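Local coordinates for protein Tetur07g02040 (Tetranychus urticae, PDB 6BDJ) that binds ferric iron and probably cleaves catechol-type aromatic rings between their two hydroxyls, as intradiol dioxygenases do, at residues 54-59 with 117-122; 61-66 with 216-221; 97-102 with 110-115; 150-155 with 224-229. All blocks are in the same frame, centred on the assembly; numbering follows the deposited sequence.

Overall arrangement
From the N terminus the chain first lays down the loop 54-59, which contact 1 ties to the start of strand 120-124. Directly after it, 61-66 leads into strand 64-73, which waits until late in the chain for its parallel neighbour, strand 218-226, in contact 2; the loops closed by contacts 1 and 2 therefore cross. Contact 3 closes a short excursion, 97-102 with 110-115, nested inside both; Ser97 and Met100 touch the 117-122 segment of contact 1. Contact 4 opens after contacts 1 and 3 have closed and crosses contact 2, setting strand 148-154 against the far end of strand 218-226. Contacts 2 and 4 lie on opposite sides of the chain's centre.

Contact 1 of 4, residues 54-59 with 117-122; sequences SNIVED and RFLRGT
A single backbone bond, Leu119 N to Ile56 O at 2.7 Å, joins the loop 54-59 to the entry of strand 120-124, and Ile56 and Leu119 have their CA atoms 4.8 Å apart. The donor comes nearly in line with the carbonyl of Ile56. On one side of this bond the Ile56 side chain lies along the strand backbone: with CG1 between N and the carbonyl carbon (chi1 61°), CG2 is left beside the backbone N and touches Arg120 O at 3.3 Å, then Gly121 CA at 3.7 Å. Leu119 CD2 reaches back to Val57 CA, 4.1 Å away. The loop is thus packed on the strand that begins one edge of the mixed sheet of this intradiol dioxygenase domain, and Arg120, whose guanidinium bonds to Ser97 O, carries the contact toward the iron ligand Tyr96. At the outer end Glu58 extends over the Phe118 backbone, its carboxylate plane 86° from the ring and OE1 3.5 Å from Phe118 CB. A water bridges Glu58 OE1, at 2.6 Å, and Arg117 N; Arg53 and Arg116 form salt bridges with the same carboxylate. Asp59 OD1, also paired with Arg116, comes within 4.2 Å of Phe118 CD2.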
loop_
_atom_site.group_PDB
_atom_site.type_symbol
_atom_site.label_atom_id
_atom_site.label_comp_id
_atom_site.label_asym_id
_atom_site.label_seq_id
_atom_site.Cartn_x
_atom_site.Cartn_y
_atom_site.Cartn_z
ATOM N N SER A 54 -3.922 -4.178 13.117
ATOM C CA SER A 54 -2.883 -4.826 12.366
ATOM C C SER A 54 -3.427 -5.775 11.307
ATOM O O SER A 54 -2.897 -5.824 10.201
ATOM C CB SER A 54 -1.965 -5.613 13.282
ATOM O OG SER A 54 -0.833 -6.017 12.519
ATOM N N ASN A 55 -4.437 -6.567 11.640
ATOM C CA ASN A 55 -4.992 -7.519 10.671
ATOM C C ASN A 55 -6.159 -6.879 9.925
ATOM O O ASN A 55 -7.160 -6.531 10.521
ATOM C CB ASN A 55 -5.408 -8.830 11.347
ATOM C CG ASN A 55 -5.857 -9.877 10.338
ATOM O OD1 ASN A 55 -6.876 -9.720 9.663
ATOM N ND2 ASN A 55 -5.076 -10.944 10.212
ATOM N N ILE A 56 -6.020 -6.740 8.611
ATOM C CA ILE A 56 -6.963 -6.011 7.758
ATOM C C ILE A 56 -7.700 -6.928 6.793
ATOM O O ILE A 56 -8.415 -6.453 5.911
ATOM C CB ILE A 56 -6.252 -4.877 6.957
ATOM C CG1 ILE A 56 -5.162 -5.416 6.013
ATOM C CG2 ILE A 56 -5.589 -3.932 7.927
ATOM C CD1 ILE A 56 -4.478 -4.372 5.129
ATOM N N VAL A 57 -7.545 -8.240 6.974
ATOM C CA VAL A 57 -8.037 -9.235 6.006
ATOM C C VAL A 57 -9.550 -9.338 5.969
ATOM O O VAL A 57 -10.120 -9.424 4.891
ATOM C CB VAL A 57 -7.414 -10.617 6.281
ATOM C CG1 VAL A 57 -7.969 -11.695 5.341
ATOM C CG2 VAL A 57 -5.897 -10.548 6.102
ATOM N N GLU A 58 -10.187 -9.369 7.139
ATOM C CA GLU A 58 -11.625 -9.574 7.266
ATOM C C GLU A 58 -11.963 -10.909 6.603
ATOM O O GLU A 58 -11.350 -11.898 6.942
ATOM C CB GLU A 58 -12.433 -8.369 6.748
ATOM C CG GLU A 58 -12.118 -7.090 7.504
ATOM C CD GLU A 58 -13.092 -5.945 7.257
ATOM O OE1 GLU A 58 -14.081 -6.062 6.525
ATOM O OE2 GLU A 58 -12.804 -4.856 7.746
ATOM N N ASP A 59 -12.874 -10.911 5.632
ATOM C CA ASP A 59 -13.344 -12.108 4.941
ATOM C C ASP A 59 -12.629 -12.381 3.618
ATOM O O ASP A 59 -13.005 -13.304 2.912
ATOM C CB ASP A 59 -14.856 -11.987 4.647
ATOM C CG ASP A 59 -15.199 -10.750 3.833
ATOM O OD1 ASP A 59 -14.334 -9.857 3.721
ATOM O OD2 ASP A 59 -16.339 -10.620 3.334
ATOM N N ARG A 117 -14.799 -2.187 4.634
ATOM C CA ARG A 117 -13.508 -1.638 4.835
ATOM C C ARG A 117 -12.435 -2.697 4.903
ATOM O O ARG A 117 -11.347 -2.454 5.430
ATOM C CB ARG A 117 -13.497 -0.798 6.102
ATOM C CG ARG A 117 -14.486 0.380 6.079
ATOM C CD ARG A 117 -14.087 1.407 5.025
ATOM N NE ARG A 117 -15.012 2.539 5.091
ATOM C CZ ARG A 117 -16.095 2.683 4.342
ATOM N NH1 ARG A 117 -16.447 1.755 3.443
ATOM N NH2 ARG A 117 -16.860 3.747 4.511
ATOM N N PHE A 118 -12.689 -3.860 4.318
ATOM C CA PHE A 118 -11.665 -4.864 4.249
ATOM C C PHE A 118 -10.448 -4.305 3.512
ATOM O O PHE A 118 -10.563 -3.424 2.637
ATOM C CB PHE A 118 -12.148 -6.164 3.558
ATOM C CG PHE A 118 -12.656 -5.987 2.132
ATOM C CD1 PHE A 118 -11.790 -5.739 1.074
ATOM C CD2 PHE A 118 -14.003 -6.121 1.845
ATOM C CE1 PHE A 118 -12.264 -5.582 -0.221
ATOM C CE2 PHE A 118 -14.491 -5.975 0.552
ATOM C CZ PHE A 118 -13.617 -5.710 -0.482
ATOM N N LEU A 119 -9.307 -4.862 3.895
ATOM C CA LEU A 119 -8.033 -4.539 3.324
ATOM C C LEU A 119 -7.676 -3.051 3.413
ATOM O O LEU A 119 -7.001 -2.488 2.528
ATOM C CB LEU A 119 -7.951 -5.087 1.897
ATOM C CG LEU A 119 -8.013 -6.629 1.812
ATOM C CD1 LEU A 119 -8.085 -7.119 0.374
ATOM C CD2 LEU A 119 -6.867 -7.336 2.516
ATOM N N ARG A 120 -8.101 -2.439 4.518
ATOM C CA ARG A 120 -7.728 -1.109 4.870
ATOM C C ARG A 120 -7.317 -1.122 6.294
ATOM O O ARG A 120 -7.978 -1.765 7.135
ATOM C CB ARG A 120 -8.916 -0.177 4.694
ATOM C CG ARG A 120 -9.384 -0.075 3.247
ATOM C CD ARG A 120 -10.591 0.841 3.158
ATOM N NE ARG A 120 -10.949 0.888 1.744
ATOM C CZ ARG A 120 -10.485 1.773 0.865
ATOM N NH1 ARG A 120 -9.637 2.733 1.214
ATOM N NH2 ARG A 120 -10.873 1.688 -0.400
ATOM N N GLY A 121 -6.235 -0.429 6.622
ATOM C CA GLY A 121 -5.958 -0.216 8.045
ATOM C C GLY A 121 -4.956 0.873 8.290
ATOM O O GLY A 121 -4.282 1.308 7.351
ATOM N N THR A 122 -4.848 1.244 9.562
ATOM C CA THR A 122 -3.934 2.244 10.051
ATOM C C THR A 122 -3.134 1.662 11.183
ATOM O O THR A 122 -3.692 0.948 12.013
ATOM C CB THR A 122 -4.697 3.453 10.590
ATOM O OG1 THR A 122 -5.640 3.894 9.609
ATOM C CG2 THR A 122 -3.737 4.598 10.906
HETATM O O HOH W 1 -15.793 -4.166 6.509
#

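Contact 2 of 4, residues 61-66 with 216-221; sequences IGIRLN and DSLEGI
The amide of Asn66 is held from both strands: ND2 gives a bond to Glu219 OE2 at 2.9 Å, and OD1 is gripped by the Arg64 guanidinium, strongly from NH1 at 2.7 Å and weakly from NH2. Its rotation is therefore fixed from both ends. The Arg64 chain, bent at chi2 and chi3, curls back along its own strand and sets the edge of the guanidinium against OD1, with Ser217 CB over one face; its NH2 also donates to Thr135 O on strand 130-136. Glu219 and Asn66 run alongside each other in the same direction, yet ND2 meets the carboxylate from above its plane, 54° out of it. The charge of Arg64, though not touching Glu219, may strengthen the amide's hold on that carboxylate. On the face of Leu65 and Leu218 the contact is apolar: Leu65 CD1 lies 3.8 Å from Leu218 CB, and Leu218 CD1 meets Ile63 CG2 at 3.9 Å. Between the faces runs the backbone ladder: after Leu218 N to Arg64 O, Asn66 bonds through N to Leu218 O at 2.7 Å and through O to Gly220 N, straddling Glu219, as in parallel pairing, here of strands 64-73 and 218-226 in the mixed sheet.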
loop_
_atom_site.group_PDB
_atom_site.type_symbol
_atom_site.label_atom_id
_atom_site.label_comp_id
_atom_site.label_asym_id
_atom_site.label_seq_id
_atom_site.Cartn_x
_atom_site.Cartn_y
_atom_site.Cartn_z
ATOM N N ILE A 61 -10.012 -13.562 0.744
ATOM C CA ILE A 61 -9.300 -14.811 0.517
ATOM C C ILE A 61 -8.058 -14.493 -0.296
ATOM O O ILE A 61 -8.109 -13.688 -1.212
ATOM C CB ILE A 61 -10.201 -15.850 -0.202
ATOM C CG1 ILE A 61 -9.443 -17.121 -0.589
ATOM C CG2 ILE A 61 -10.904 -15.263 -1.421
ATOM C CD1 ILE A 61 -8.877 -17.886 0.586
ATOM N N GLY A 62 -6.946 -15.130 0.049
ATOM C CA GLY A 62 -5.722 -14.998 -0.723
ATOM C C GLY A 62 -4.568 -15.595 0.043
ATOM O O GLY A 62 -4.778 -16.493 0.876
ATOM N N ILE A 63 -3.363 -15.107 -0.241
ATOM C CA ILE A 63 -2.171 -15.621 0.411
ATOM C C ILE A 63 -1.716 -14.586 1.418
ATOM O O ILE A 63 -1.539 -13.416 1.094
ATOM C CB ILE A 63 -1.059 -15.997 -0.587
ATOM C CG1 ILE A 63 -1.522 -17.231 -1.382
ATOM C CG2 ILE A 63 0.234 -16.320 0.160
ATOM C CD1 ILE A 63 -0.693 -17.609 -2.594
ATOM N N ARG A 64 -1.510 -15.048 2.639
ATOM C CA ARG A 64 -1.176 -14.180 3.743
ATOM C C ARG A 64 0.168 -13.498 3.527
ATOM O O ARG A 64 1.136 -14.153 3.130
ATOM C CB ARG A 64 -1.210 -14.974 5.047
ATOM C CG ARG A 64 -2.630 -15.123 5.584
ATOM C CD ARG A 64 -3.084 -13.856 6.305
ATOM N NE ARG A 64 -2.250 -13.654 7.495
ATOM C CZ ARG A 64 -1.295 -12.731 7.674
ATOM N NH1 ARG A 64 -0.606 -12.745 8.810
ATOM N NH2 ARG A 64 -1.013 -11.791 6.767
ATOM N N LEU A 65 0.184 -12.175 3.732
ATOM C CA LEU A 65 1.381 -11.362 3.623
ATOM C C LEU A 65 1.442 -10.440 4.815
ATOM O O LEU A 65 0.503 -9.703 5.058
ATOM C CB LEU A 65 1.320 -10.513 2.365
ATOM C CG LEU A 65 2.371 -9.423 2.143
ATOM C CD1 LEU A 65 3.786 -9.970 2.239
ATOM C CD2 LEU A 65 2.175 -8.788 0.766
ATOM N N ASN A 66 2.543 -10.488 5.552
ATOM C CA ASN A 66 2.850 -9.508 6.589
ATOM C C ASN A 66 3.727 -8.399 6.025
ATOM O O ASN A 66 4.842 -8.648 5.552
ATOM C CB ASN A 66 3.576 -10.167 7.756
ATOM C CG ASN A 66 2.691 -11.124 8.536
ATOM O OD1 ASN A 66 1.467 -11.035 8.519
ATOM N ND2 ASN A 66 3.321 -12.057 9.231
ATOM N N ASP A 216 4.119 -20.569 6.184
ATOM C CA ASP A 216 3.093 -20.148 7.143
ATOM C C ASP A 216 2.440 -18.800 6.783
ATOM O O ASP A 216 1.215 -18.680 6.834
ATOM C CB ASP A 216 3.679 -20.091 8.555
ATOM N N SER A 217 3.266 -17.803 6.456
ATOM C CA SER A 217 2.840 -16.493 5.882
ATOM C C SER A 217 4.059 -15.721 5.350
ATOM O O SER A 217 5.136 -15.775 5.945
ATOM C CB SER A 217 2.144 -15.611 6.925
ATOM O OG SER A 217 3.054 -15.197 7.926
ATOM N N LEU A 218 3.890 -15.018 4.235
ATOM C CA LEU A 218 4.975 -14.223 3.643
ATOM C C LEU A 218 5.317 -13.019 4.508
ATOM O O LEU A 218 4.425 -12.385 5.053
ATOM C CB LEU A 218 4.577 -13.691 2.267
ATOM C CG LEU A 218 4.183 -14.698 1.190
ATOM C CD1 LEU A 218 3.421 -13.988 0.093
ATOM C CD2 LEU A 218 5.398 -15.383 0.614
ATOM N N GLU A 219 6.605 -12.699 4.610
ATOM C CA GLU A 219 7.082 -11.550 5.379
ATOM C C GLU A 219 7.770 -10.568 4.442
ATOM O O GLU A 219 8.729 -10.909 3.746
ATOM C CB GLU A 219 8.042 -11.978 6.478
ATOM C CG GLU A 219 7.413 -12.898 7.525
ATOM C CD GLU A 219 6.607 -12.179 8.596
ATOM O OE1 GLU A 219 6.509 -10.929 8.610
ATOM O OE2 GLU A 219 6.045 -12.882 9.461
ATOM N N GLY A 220 7.263 -9.338 4.420
ATOM C CA GLY A 220 7.779 -8.285 3.551
ATOM C C GLY A 220 8.218 -7.089 4.359
ATOM O O GLY A 220 7.517 -6.682 5.293
ATOM N N ILE A 221 9.367 -6.534 3.988
ATOM C CA ILE A 221 9.935 -5.343 4.638
ATOM C C ILE A 221 10.153 -4.284 3.571
ATOM O O ILE A 221 10.734 -4.558 2.526
ATOM C CB ILE A 221 11.290 -5.619 5.342
ATOM C CG1 ILE A 221 11.119 -6.623 6.497
ATOM C CG2 ILE A 221 11.895 -4.317 5.872
ATOM C CD1 ILE A 221 11.249 -8.083 6.105
#

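Contact 3 of 4, residues 97-102 with 110-115; sequences SGFMDK and MYPKDP
Asp114 turns its carboxylate into the bend made by Gly98, Phe99 and Met100, its two oxygens taking different backbone N-H groups. OD1 accepts from Gly98 N at 3.0 Å on its syn side, 28° out of the carboxylate plane; OD2 accepts from Met100 N at 2.9 Å, nearly along its C-O axis and close to straight. With CG between the backbone N and the carbonyl carbon (chi1 70°), the carboxylate is swung over Gly98, where it faces the backbone directly. Met100 crosses it at about a right angle, CG 3.3 Å from OD2; its sulfur stays beside OD1 and its CE methyl goes on to Phe118. A water also donates to OD2 and to Asp101 OD1, linking the two aspartates. An asparagine in place of Asp114 would probably leave one of the two N-H groups, at Gly98 or Met100, without its acceptor, since only one amide atom could still accept. The bend continues as a type I beta turn from Phe99 to Lys102, in the long connection between strands 84-88 and 120-124 that carries the iron ligand Tyr96. Gly98 O receives Lys113 N at 2.9 Å, and Pro112 CB lies 3.4 Å from Gly98 O. Phe99 lies under Pro112: Pro112 CB stands over one ring face, offset toward the rim, and Pro112 CA makes an off-centre CH-pi contact 4.2 Å from the ring centroid. Met110 CE approaches the same ring obliquely, 4.3 Å from CE1, and Tyr45 meets it with planes about 50° apart.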
loop_
_atom_site.group_PDB
_atom_site.type_symbol
_atom_site.label_atom_id
_atom_site.label_comp_id
_atom_site.label_asym_id
_atom_site.label_seq_id
_atom_site.Cartn_x
_atom_site.Cartn_y
_atom_site.Cartn_z
ATOM N N SER A 97 -12.651 -2.144 -1.090
ATOM C CA SER A 97 -13.721 -1.978 -0.108
ATOM C C SER A 97 -14.169 -0.534 -0.094
ATOM O O SER A 97 -13.349 0.369 -0.252
ATOM C CB SER A 97 -13.266 -2.427 1.258
ATOM O OG SER A 97 -12.242 -1.641 1.849
ATOM N N GLY A 98 -15.484 -0.336 -0.024
ATOM C CA GLY A 98 -16.071 0.967 -0.215
ATOM C C GLY A 98 -16.442 1.320 -1.642
ATOM O O GLY A 98 -17.306 2.177 -1.861
ATOM N N PHE A 99 -15.793 0.678 -2.606
ATOM C CA PHE A 99 -16.061 0.889 -4.030
ATOM C C PHE A 99 -16.319 -0.464 -4.696
ATOM O O PHE A 99 -15.907 -0.712 -5.806
ATOM C CB PHE A 99 -14.844 1.601 -4.644
ATOM C CG PHE A 99 -14.471 2.867 -3.919
ATOM C CD1 PHE A 99 -15.074 4.070 -4.244
ATOM C CD2 PHE A 99 -13.542 2.843 -2.895
ATOM C CE1 PHE A 99 -14.758 5.231 -3.571
ATOM C CE2 PHE A 99 -13.208 4.004 -2.210
ATOM C CZ PHE A 99 -13.824 5.201 -2.547
ATOM N N MET A 100 -17.055 -1.327 -4.002
ATOM C CA MET A 100 -17.299 -2.693 -4.458
ATOM C C MET A 100 -18.160 -2.793 -5.711
ATOM O O MET A 100 -18.136 -3.837 -6.355
ATOM C CB MET A 100 -17.939 -3.543 -3.348
ATOM C CG MET A 100 -17.047 -3.734 -2.140
ATOM S SD MET A 100 -17.815 -4.722 -0.831
ATOM C CE MET A 100 -17.605 -6.400 -1.447
ATOM N N ASP A 101 -18.940 -1.748 -6.023
ATOM C CA ASP A 101 -19.720 -1.685 -7.232
ATOM C C ASP A 101 -18.895 -1.140 -8.406
ATOM O O ASP A 101 -19.472 -0.807 -9.433
ATOM C CB ASP A 101 -20.998 -0.844 -7.009
ATOM C CG ASP A 101 -20.700 0.631 -6.832
ATOM O OD1 ASP A 101 -19.674 0.950 -6.184
ATOM O OD2 ASP A 101 -21.486 1.465 -7.334
ATOM N N LYS A 102 -17.567 -1.067 -8.249
ATOM C CA LYS A 102 -16.617 -0.588 -9.261
ATOM C C LYS A 102 -17.142 0.614 -10.058
ATOM O O LYS A 102 -17.330 0.507 -11.268
ATOM C CB LYS A 102 -16.168 -1.718 -10.216
ATOM N N MET A 110 -14.190 11.535 -4.547
ATOM C CA MET A 110 -14.825 10.228 -4.649
ATOM C C MET A 110 -15.328 9.805 -3.283
ATOM O O MET A 110 -14.573 9.843 -2.297
ATOM C CB MET A 110 -13.801 9.199 -5.133
ATOM C CG MET A 110 -13.425 9.360 -6.584
ATOM S SD MET A 110 -14.683 8.723 -7.679
ATOM C CE MET A 110 -14.477 6.953 -7.466
ATOM N N TYR A 111 -16.591 9.385 -3.238
ATOM C CA TYR A 111 -17.212 8.913 -1.993
ATOM C C TYR A 111 -17.637 7.445 -2.049
ATOM O O TYR A 111 -18.320 7.045 -2.986
ATOM C CB TYR A 111 -18.396 9.795 -1.634
ATOM C CG TYR A 111 -17.954 11.204 -1.324
ATOM C CD1 TYR A 111 -17.236 11.496 -0.155
ATOM C CD2 TYR A 111 -18.221 12.244 -2.213
ATOM C CE1 TYR A 111 -16.809 12.782 0.115
ATOM C CE2 TYR A 111 -17.811 13.545 -1.936
ATOM C CZ TYR A 111 -17.109 13.806 -0.773
ATOM O OH TYR A 111 -16.702 15.095 -0.514
ATOM N N PRO A 112 -17.214 6.643 -1.041
ATOM C CA PRO A 112 -17.552 5.221 -0.987
ATOM C C PRO A 112 -19.050 4.993 -0.823
ATOM O O PRO A 112 -19.700 5.772 -0.167
ATOM C CB PRO A 112 -16.832 4.754 0.277
ATOM C CG PRO A 112 -16.756 5.951 1.136
ATOM C CD PRO A 112 -16.472 7.044 0.178
ATOM N N LYS A 113 -19.579 3.946 -1.434
ATOM C CA LYS A 113 -21.026 3.681 -1.406
ATOM C C LYS A 113 -21.366 2.570 -0.422
ATOM O O LYS A 113 -22.332 2.679 0.313
ATOM C CB LYS A 113 -21.557 3.358 -2.809
ATOM C CG LYS A 113 -21.711 4.578 -3.723
ATOM C CD LYS A 113 -22.820 5.541 -3.272
ATOM C CE LYS A 113 -23.072 6.688 -4.262
ATOM N NZ LYS A 113 -21.828 7.290 -4.859
ATOM N N ASP A 114 -20.549 1.523 -0.386
ATOM C CA ASP A 114 -20.714 0.455 0.587
ATOM C C ASP A 114 -19.911 0.709 1.887
ATOM O O ASP A 114 -18.919 1.432 1.873
ATOM C CB ASP A 114 -20.377 -0.885 -0.077
ATOM C CG ASP A 114 -18.925 -1.044 -0.378
ATOM O OD1 ASP A 114 -18.183 -1.404 0.556
ATOM O OD2 ASP A 114 -18.526 -0.835 -1.562
ATOM N N PRO A 115 -20.343 0.119 3.010
ATOM C CA PRO A 115 -19.639 0.339 4.266
ATOM C C PRO A 115 -18.484 -0.617 4.529
ATOM O O PRO A 115 -17.912 -0.563 5.587
ATOM C CB PRO A 115 -20.741 0.074 5.321
ATOM C CG PRO A 115 -21.592 -0.982 4.686
ATOM C CD PRO A 115 -21.599 -0.638 3.213
HETATM O O HOH W 2 -19.942 0.283 -3.374
#

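Contact 4 of 4, residues 150-155 with 224-229; sequences YRIHAN and LAINPL
Tyr150 holds its ring between the backbone N and the carbonyl carbon (chi1 76°), which sends it out toward Leu224, and Ile226 takes the like position for CG1 (chi1 60°), bringing its CD1 to Ile152. Leu224 CD1 makes an off-centre CH-pi contact with the ring, 4.1 Å from the centroid and 30° off the normal, touching CE2 at 3.7 Å, while Leu224 CD2 lies against the hydroxyl, 3.7 Å from Tyr150 OH. A serine in place of Tyr150 would probably open a gap in front of the Leu224 methyls, leaving that side chain free to turn. Two residues along, Ile152 and Ile226 meet tip to tip: Ile152 CG2 touches Ile226 CD1 at 4.0 Å. Ala154 CB and Pro228 CB continue the row at 4.1 Å, and at its solvent end Asn155 lies alongside Pro228, OD1 3.8 Å from CB. Apart from the Tyr150 hydroxyl and Asn155, these pairs are apolar. The sheet curls so that strands 148-154 and 218-226, not neighbours in it, face each other across a shared apolar interior, into which Tyr150, Ile152, Leu224 and Ile226 point. Behind Tyr150 the chain leads to the iron ligands His149 and His147. Strand 148-154 is bonded to strand 157-166 through Tyr150 and Ile152 and to strand 84-88 through Arg151 and His153, while Leu71 of strand 64-73 touches both Ile152 and Leu224.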
loop_
_atom_site.group_PDB
_atom_site.type_symbol
_atom_site.label_atom_id
_atom_site.label_comp_id
_atom_site.label_asym_id
_atom_site.label_seq_id
_atom_site.Cartn_x
_atom_site.Cartn_y
_atom_site.Cartn_z
ATOM N N TYR A 150 -0.209 3.411 0.317
ATOM C CA TYR A 150 0.082 3.844 1.675
ATOM C C TYR A 150 0.118 5.359 1.740
ATOM O O TYR A 150 0.488 6.031 0.769
ATOM C CB TYR A 150 1.385 3.235 2.211
ATOM C CG TYR A 150 2.643 3.861 1.666
ATOM C CD1 TYR A 150 3.224 3.402 0.491
ATOM C CD2 TYR A 150 3.261 4.903 2.329
ATOM C CE1 TYR A 150 4.382 3.985 -0.015
ATOM C CE2 TYR A 150 4.404 5.499 1.832
ATOM C CZ TYR A 150 4.965 5.038 0.659
ATOM O OH TYR A 150 6.118 5.651 0.189
ATOM N N ARG A 151 -0.279 5.885 2.884
ATOM C CA ARG A 151 -0.304 7.302 3.133
ATOM C C ARG A 151 0.061 7.524 4.580
ATOM O O ARG A 151 -0.413 6.800 5.459
ATOM C CB ARG A 151 -1.693 7.840 2.829
ATOM C CG ARG A 151 -2.005 9.207 3.389
ATOM C CD ARG A 151 -3.195 9.804 2.640
ATOM N NE ARG A 151 -3.793 10.881 3.399
ATOM C CZ ARG A 151 -4.672 11.790 2.970
ATOM N NH1 ARG A 151 -5.090 11.844 1.705
ATOM N NH2 ARG A 151 -5.135 12.695 3.841
ATOM N N ILE A 152 0.924 8.501 4.829
ATOM C CA ILE A 152 1.493 8.744 6.164
ATOM C C ILE A 152 1.178 10.136 6.661
ATOM O O ILE A 152 1.476 11.125 5.990
ATOM C CB ILE A 152 3.010 8.552 6.183
ATOM C CG1 ILE A 152 3.328 7.158 5.639
ATOM C CG2 ILE A 152 3.548 8.708 7.603
ATOM C CD1 ILE A 152 4.773 6.936 5.292
ATOM N N HIS A 153 0.618 10.205 7.865
ATOM C CA HIS A 153 0.383 11.474 8.531
ATOM C C HIS A 153 1.367 11.588 9.660
ATOM O O HIS A 153 1.540 10.635 10.425
ATOM C CB HIS A 153 -1.022 11.581 9.095
ATOM C CG HIS A 153 -2.103 11.493 8.065
ATOM N ND1 HIS A 153 -3.436 11.643 8.383
ATOM C CD2 HIS A 153 -2.051 11.303 6.723
ATOM C CE1 HIS A 153 -4.163 11.544 7.287
ATOM N NE2 HIS A 153 -3.348 11.329 6.265
ATOM N N ALA A 154 2.031 12.738 9.742
ATOM C CA ALA A 154 2.879 13.093 10.888
ATOM C C ALA A 154 2.623 14.543 11.180
ATOM O O ALA A 154 2.485 15.332 10.248
ATOM C CB ALA A 154 4.354 12.878 10.588
ATOM N N ASN A 155 2.506 14.881 12.464
ATOM C CA ASN A 155 2.293 16.288 12.917
ATOM C C ASN A 155 1.008 16.895 12.326
ATOM O O ASN A 155 0.963 18.093 12.022
ATOM C CB ASN A 155 3.499 17.224 12.576
ATOM C CG ASN A 155 4.847 16.562 12.746
ATOM O OD1 ASN A 155 5.712 16.715 11.892
ATOM N ND2 ASN A 155 5.037 15.822 13.839
ATOM N N LEU A 224 11.368 2.926 4.486
ATOM C CA LEU A 224 11.070 4.244 3.889
ATOM C C LEU A 224 11.755 5.390 4.633
ATOM O O LEU A 224 11.883 5.377 5.867
ATOM C CB LEU A 224 9.545 4.496 3.851
ATOM C CG LEU A 224 8.716 3.500 3.026
ATOM C CD1 LEU A 224 7.225 3.569 3.329
ATOM C CD2 LEU A 224 8.974 3.660 1.535
ATOM N N ALA A 225 12.204 6.368 3.849
ATOM C CA ALA A 225 12.690 7.647 4.350
ATOM C C ALA A 225 11.733 8.715 3.854
ATOM O O ALA A 225 11.568 8.892 2.649
ATOM C CB ALA A 225 14.089 7.920 3.839
ATOM N N ILE A 226 11.095 9.417 4.774
ATOM C CA ILE A 226 10.141 10.465 4.415
ATOM C C ILE A 226 10.524 11.803 5.058
ATOM O O ILE A 226 11.512 11.897 5.763
ATOM C CB ILE A 226 8.698 10.053 4.802
ATOM C CG1 ILE A 226 8.568 9.808 6.308
ATOM C CG2 ILE A 226 8.264 8.805 4.041
ATOM C CD1 ILE A 226 7.183 10.168 6.778
ATOM N N ASN A 227 9.739 12.827 4.770
ATOM C CA ASN A 227 9.944 14.157 5.279
ATOM C C ASN A 227 8.716 14.590 6.054
ATOM O O ASN A 227 7.708 14.932 5.449
ATOM C CB ASN A 227 10.188 15.102 4.095
ATOM C CG ASN A 227 10.627 16.485 4.543
ATOM O OD1 ASN A 227 10.712 16.774 5.741
ATOM N ND2 ASN A 227 10.882 17.348 3.593
ATOM N N PRO A 228 8.782 14.584 7.407
ATOM C CA PRO A 228 7.580 14.923 8.209
ATOM C C PRO A 228 7.087 16.370 8.096
ATOM O O PRO A 228 5.940 16.639 8.476
ATOM C CB PRO A 228 7.998 14.611 9.656
ATOM C CG PRO A 228 9.467 14.543 9.645
ATOM C CD PRO A 228 9.899 14.156 8.262
ATOM N N LEU A 229 7.929 17.274 7.593
ATOM C CA LEU A 229 7.523 18.657 7.343
ATOM C C LEU A 229 6.852 18.794 5.980
ATOM O O LEU A 229 6.111 19.754 5.754
ATOM C CB LEU A 229 8.723 19.614 7.417
#